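Long-range contacts in putative iron-uptake ABC transport system,periplasmic iron-binding protein (Campylobacter jejuni, PDB 3E13), which probably captures ferric iron in the periplasm as the binding protein of an iron-uptake ABC transport system: residues A[2-7]-A[52-57]; A[145-150]-A[230-235]. All coordinates share one frame; numbering follows the deposited sequence.

Contact 1: A[2-7]-A[52-57]; sequences SELNIY and PADIFI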
loop_
_atom_site.group_PDB
_atom_site.type_symbol
_atom_site.label_atom_id
_atom_site.label_comp_id
_atom_site.label_asym_id
_atom_site.label_seq_id
_atom_site.Cartn_x
_atom_site.Cartn_y
_atom_site.Cartn_z
ATOM N N SER A 2 19.485 -18.049 13.680
ATOM C CA SER A 2 20.796 -17.540 13.139
ATOM C C SER A 2 20.740 -16.617 11.912
ATOM O O SER A 2 21.318 -15.559 11.994
ATOM C CB SER A 2 21.812 -18.643 12.930
ATOM O OG SER A 2 23.119 -18.068 12.959
ATOM N N GLU A 3 20.105 -17.020 10.792
ATOM C CA GLU A 3 19.845 -16.116 9.660
ATOM C C GLU A 3 18.316 -16.085 9.363
ATOM O O GLU A 3 17.555 -17.016 9.700
ATOM C CB GLU A 3 20.586 -16.587 8.392
ATOM C CG GLU A 3 22.010 -16.066 8.155
ATOM C CD GLU A 3 22.453 -16.258 6.706
ATOM O OE1 GLU A 3 22.000 -17.272 6.122
ATOM O OE2 GLU A 3 23.218 -15.412 6.137
ATOM N N LEU A 4 17.883 -14.997 8.747
ATOM C CA LEU A 4 16.487 -14.837 8.285
ATOM C C LEU A 4 16.521 -14.081 6.971
ATOM O O LEU A 4 17.087 -13.029 6.882
ATOM C CB LEU A 4 15.626 -14.097 9.326
ATOM C CG LEU A 4 14.191 -13.876 8.823
ATOM C CD1 LEU A 4 13.383 -15.166 8.807
ATOM C CD2 LEU A 4 13.541 -12.839 9.731
ATOM N N ASN A 5 15.965 -14.677 5.917
ATOM C CA ASN A 5 16.010 -14.112 4.585
ATOM C C ASN A 5 14.678 -13.457 4.187
ATOM O O ASN A 5 13.669 -14.150 4.077
ATOM C CB ASN A 5 16.375 -15.233 3.620
ATOM C CG ASN A 5 17.792 -15.794 3.906
ATOM O OD1 ASN A 5 18.737 -15.014 4.053
ATOM N ND2 ASN A 5 17.924 -17.101 3.987
ATOM N N ILE A 6 14.668 -12.129 4.085
ATOM C CA ILE A 6 13.465 -11.365 3.786
ATOM C C ILE A 6 13.521 -10.837 2.360
ATOM O O ILE A 6 14.493 -10.181 1.999
ATOM C CB ILE A 6 13.352 -10.185 4.761
ATOM C CG1 ILE A 6 13.239 -10.729 6.182
ATOM C CG2 ILE A 6 12.198 -9.262 4.346
ATOM C CD1 ILE A 6 12.994 -9.681 7.270
ATOM N N TYR A 7 12.494 -11.146 1.579
ATOM C CA TYR A 7 12.237 -10.550 0.277
ATOM C C TYR A 7 11.121 -9.511 0.500
ATOM O O TYR A 7 10.021 -9.880 0.848
ATOM C CB TYR A 7 11.742 -11.621 -0.707
ATOM C CG TYR A 7 12.809 -12.510 -1.336
ATOM C CD1 TYR A 7 14.056 -12.650 -0.787
ATOM C CD2 TYR A 7 12.489 -13.299 -2.402
ATOM C CE1 TYR A 7 15.033 -13.532 -1.363
ATOM C CE2 TYR A 7 13.431 -14.161 -2.990
ATOM C CZ TYR A 7 14.682 -14.288 -2.453
ATOM O OH TYR A 7 15.585 -15.194 -3.010
ATOM N N PRO A 52 16.198 -19.340 -0.938
ATOM C CA PRO A 52 16.610 -19.060 0.452
ATOM C C PRO A 52 15.550 -18.255 1.211
ATOM O O PRO A 52 15.646 -18.156 2.419
ATOM C CB PRO A 52 17.870 -18.217 0.306
ATOM C CG PRO A 52 18.186 -18.120 -1.144
ATOM C CD PRO A 52 17.015 -18.620 -1.923
ATOM N N ALA A 53 14.628 -17.599 0.495
ATOM C CA ALA A 53 13.631 -16.766 1.196
ATOM C C ALA A 53 12.954 -17.479 2.325
ATOM O O ALA A 53 12.515 -18.639 2.217
ATOM C CB ALA A 53 12.573 -16.254 0.216
ATOM N N ASP A 54 12.766 -16.746 3.433
ATOM C CA ASP A 54 11.927 -17.145 4.538
ATOM C C ASP A 54 10.630 -16.323 4.655
ATOM O O ASP A 54 9.617 -16.831 5.119
ATOM C CB ASP A 54 12.671 -16.961 5.868
ATOM C CG ASP A 54 13.892 -17.828 5.970
ATOM O OD1 ASP A 54 13.726 -19.061 5.928
ATOM O OD2 ASP A 54 15.021 -17.340 6.056
ATOM N N ILE A 55 10.690 -15.076 4.198
ATOM C CA ILE A 55 9.629 -14.091 4.419
ATOM C C ILE A 55 9.441 -13.292 3.125
ATOM O O ILE A 55 10.423 -12.890 2.469
ATOM C CB ILE A 55 10.007 -13.146 5.611
ATOM C CG1 ILE A 55 9.949 -13.881 6.958
ATOM C CG2 ILE A 55 9.205 -11.852 5.575
ATOM C CD1 ILE A 55 8.566 -14.066 7.507
ATOM N N PHE A 56 8.164 -13.016 2.834
ATOM C CA PHE A 56 7.759 -12.110 1.775
ATOM C C PHE A 56 6.993 -10.971 2.445
ATOM O O PHE A 56 6.016 -11.198 3.116
ATOM C CB PHE A 56 6.889 -12.858 0.727
ATOM C CG PHE A 56 6.473 -12.017 -0.483
ATOM C CD1 PHE A 56 7.374 -11.123 -1.090
ATOM C CD2 PHE A 56 5.192 -12.127 -1.035
ATOM C CE1 PHE A 56 7.011 -10.338 -2.168
ATOM C CE2 PHE A 56 4.836 -11.388 -2.153
ATOM C CZ PHE A 56 5.748 -10.497 -2.734
ATOM N N ILE A 57 7.463 -9.750 2.278
ATOM C CA ILE A 57 6.773 -8.553 2.768
ATOM C C ILE A 57 6.338 -7.697 1.572
ATOM O O ILE A 57 7.117 -7.497 0.620
ATOM C CB ILE A 57 7.683 -7.679 3.688
ATOM C CG1 ILE A 57 8.367 -8.501 4.714
ATOM C CG2 ILE A 57 6.797 -6.617 4.395
ATOM C CD1 ILE A 57 9.307 -7.673 5.650
#
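Asn5 is held through its backbone by both the backbone and the carboxylate of Asp54. The backbone N of Asn5 donates a hydrogen bond to Asp54 OD2 at 2.8 Å, a nearly straight bond to the carboxylate's anti lone pair. In return Asn5 O receives two donors, Asp54 N at 2.8 Å and Ile55 N at 3.1 Å, the second appreciably bent. With chi1 of -64° the carboxylate lies beside the backbone N of Asp54 itself and reaches back to the neighbouring strand; the Asn246 side chain also bonds OD2, and Ser244 OG bonds OD1. The plane of the Asn5 amide is nearly parallel to that of the carboxylate (7°), but displaced from it; its ND2 bonds Pro52 O at 3.0 Å from above the carbonyl plane, while OD1 accepts from Asn31. Beyond this junction, strands 3-8 and 55-58 run parallel in the first lobe of a periplasmic binding protein fold, strand 29-34 flanking 3-8 on its other edge, and Tyr7 N to Ile55 O and Ile57 N to Tyr7 O continue the ladder. On one face Ile6 and Ile55 run alongside each other in the same direction, and Ile6 CG2 meets the far methyl CD1 of Ile57 at 3.5 Å; helix 247-257 packs here through Phe253 and Met254. The opposite face carries Tyr7 and Phe56 under helix 37-47. There Ala53 CB sits 3.7 Å from the Tyr7 ring centroid, only 3° off the normal, a centred CH-pi contact, and the phenol OH is hydrogen-bonded to Glu47.

Contact 2: A[145-150]-A[230-235]; sequences KTLLAS and GTHINI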
loop_
_atom_site.group_PDB
_atom_site.type_symbol
_atom_site.label_atom_id
_atom_site.label_comp_id
_atom_site.label_asym_id
_atom_site.label_seq_id
_atom_site.Cartn_x
_atom_site.Cartn_y
_atom_site.Cartn_z
ATOM N N LYS A 145 -3.066 -1.170 -9.355
ATOM C CA LYS A 145 -3.738 -2.440 -9.660
ATOM C C LYS A 145 -4.794 -2.742 -8.595
ATOM O O LYS A 145 -5.907 -3.100 -8.923
ATOM C CB LYS A 145 -2.749 -3.554 -9.741
ATOM C CG LYS A 145 -1.898 -3.419 -10.955
ATOM C CD LYS A 145 -0.997 -4.573 -11.171
ATOM C CE LYS A 145 0.079 -4.663 -10.160
ATOM N NZ LYS A 145 1.131 -5.750 -10.535
ATOM N N THR A 146 -4.452 -2.559 -7.332
ATOM C CA THR A 146 -5.369 -2.868 -6.260
ATOM C C THR A 146 -6.502 -1.872 -6.149
ATOM O O THR A 146 -7.624 -2.265 -5.899
ATOM C CB THR A 146 -4.624 -3.061 -4.949
ATOM O OG1 THR A 146 -3.792 -4.241 -5.087
ATOM C CG2 THR A 146 -5.595 -3.305 -3.781
ATOM N N LEU A 147 -6.249 -0.601 -6.415
ATOM C CA LEU A 147 -7.328 0.351 -6.481
ATOM C C LEU A 147 -8.346 -0.035 -7.556
ATOM O O LEU A 147 -9.544 -0.013 -7.327
ATOM C CB LEU A 147 -6.806 1.775 -6.660
ATOM C CG LEU A 147 -7.799 2.922 -6.855
ATOM C CD1 LEU A 147 -8.701 3.051 -5.602
ATOM C CD2 LEU A 147 -7.055 4.218 -7.095
ATOM N N LEU A 148 -7.877 -0.387 -8.769
ATOM C CA LEU A 148 -8.793 -0.752 -9.820
ATOM C C LEU A 148 -9.552 -2.033 -9.475
ATOM O O LEU A 148 -10.748 -2.148 -9.725
ATOM C CB LEU A 148 -8.057 -0.940 -11.139
ATOM C CG LEU A 148 -8.985 -1.269 -12.311
ATOM C CD1 LEU A 148 -9.981 -0.204 -12.561
ATOM C CD2 LEU A 148 -8.134 -1.473 -13.570
ATOM N N ALA A 149 -8.863 -2.988 -8.887
ATOM C CA ALA A 149 -9.504 -4.211 -8.394
ATOM C C ALA A 149 -10.639 -3.892 -7.414
ATOM O O ALA A 149 -11.678 -4.535 -7.450
ATOM C CB ALA A 149 -8.496 -5.130 -7.777
ATOM N N SER A 150 -10.427 -2.895 -6.568
ATOM C CA SER A 150 -11.495 -2.468 -5.640
ATOM C C SER A 150 -12.697 -1.879 -6.344
ATOM O O SER A 150 -13.847 -2.029 -5.872
ATOM C CB SER A 150 -10.980 -1.487 -4.569
ATOM O OG SER A 150 -10.822 -0.171 -5.003
ATOM N N GLY A 230 -17.077 4.886 1.362
ATOM C CA GLY A 230 -15.833 5.222 2.031
ATOM C C GLY A 230 -14.590 4.934 1.204
ATOM O O GLY A 230 -14.627 4.404 0.071
ATOM N N THR A 231 -13.473 5.303 1.815
ATOM C CA THR A 231 -12.197 5.391 1.137
ATOM C C THR A 231 -11.531 4.009 1.040
ATOM O O THR A 231 -11.607 3.164 1.937
ATOM C CB THR A 231 -11.345 6.400 1.977
ATOM O OG1 THR A 231 -11.889 7.741 1.838
ATOM C CG2 THR A 231 -9.863 6.409 1.514
ATOM N N HIS A 232 -10.787 3.825 -0.057
ATOM C CA HIS A 232 -9.984 2.636 -0.297
ATOM C C HIS A 232 -8.844 2.477 0.708
ATOM O O HIS A 232 -8.022 3.345 0.857
ATOM C CB HIS A 232 -9.395 2.686 -1.706
ATOM C CG HIS A 232 -8.625 1.459 -2.079
ATOM N ND1 HIS A 232 -7.255 1.445 -2.321
ATOM C CD2 HIS A 232 -9.045 0.192 -2.229
ATOM C CE1 HIS A 232 -6.892 0.210 -2.647
ATOM N NE2 HIS A 232 -7.959 -0.564 -2.616
ATOM N N ILE A 233 -8.912 1.373 1.442
ATOM C CA ILE A 233 -7.872 0.920 2.339
ATOM C C ILE A 233 -7.117 -0.245 1.677
ATOM O O ILE A 233 -7.735 -1.163 1.086
ATOM C CB ILE A 233 -8.513 0.427 3.649
ATOM C CG1 ILE A 233 -9.254 1.592 4.344
ATOM C CG2 ILE A 233 -7.476 -0.162 4.560
ATOM C CD1 ILE A 233 -8.403 2.672 4.776
ATOM N N ASN A 234 -5.785 -0.202 1.765
ATOM C CA ASN A 234 -4.912 -1.294 1.374
ATOM C C ASN A 234 -4.021 -1.578 2.577
ATOM O O ASN A 234 -4.007 -0.800 3.561
ATOM C CB ASN A 234 -4.098 -0.884 0.124
ATOM C CG ASN A 234 -3.493 -2.069 -0.635
ATOM O OD1 ASN A 234 -3.474 -3.222 -0.174
ATOM N ND2 ASN A 234 -3.001 -1.786 -1.845
ATOM N N ILE A 235 -3.368 -2.733 2.595
ATOM C CA ILE A 235 -2.445 -3.092 3.662
ATOM C C ILE A 235 -1.041 -3.268 3.160
ATOM O O ILE A 235 -0.847 -3.594 2.010
ATOM C CB ILE A 235 -2.915 -4.403 4.382
ATOM C CG1 ILE A 235 -2.982 -5.617 3.394
ATOM C CG2 ILE A 235 -4.241 -4.105 5.109
ATOM C CD1 ILE A 235 -2.980 -6.987 4.056
#
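The imidazole of His232 rests one face on the Leu147 backbone, whose CA lies 3.8 Å above the ring plane, displaced from the ring centre. Leu147 CD1 makes a CH-pi contact over the ring, 4.2 Å from its centroid and 26° off the normal, while Thr146 CG2 meets the edge in plane and Ser150 OG approaches obliquely. In this periplasmic binding protein fold the contact seats helix 142-155, which supplies the iron ligand Tyr143, against strand 233-241 and the loop leading into it; that long strand pairs antiparallel with strand 97-109, consistent with the crossing strands of a hinge. His232 reaches the helix because its CG stands anti to the backbone N (chi1 -176°), carrying the ring out from the chain. Thr146 turns its methyl to both partners: besides the imidazole edge, CG2 lies 3.6 Å from Asn234 ND2, the two side chains roughly perpendicular. No hydrogen bond passes directly between the segments, yet Asp60 OD2 joins them by bonding both Thr146 OG1 and Asn234 ND2. Asn234 OD1 is also bound to Ile61 N, so both ends of the amide are gripped close to Tyr143. Ile301 of helix 298-302 adds an apolar surface beside Thr146, Ser150 and His232. Within the helix, Ser150 OG turns back to donate to Leu147 O at 2.7 Å.

How the contacts relate
Contact 2 is wholly buried, whereas contact 1 is buried along its strands but reaches the surface at Pro52 and Glu3; their centres are 27 Å apart and contact 2 lies nearer the middle of the molecule. They share one sheet, since strand 55-58 of contact 1 neighbours strand 233-241 of contact 2. The first joins two parallel strands, so it relies on direct hydrogen bonds, with a carboxylate entering the ladder at its start. The second sets a helix against a strand and its approach; its direct meeting is van der Waals and CH-pi, its polar linkage passing through Asp60. Contact 2 also lies closer to the iron.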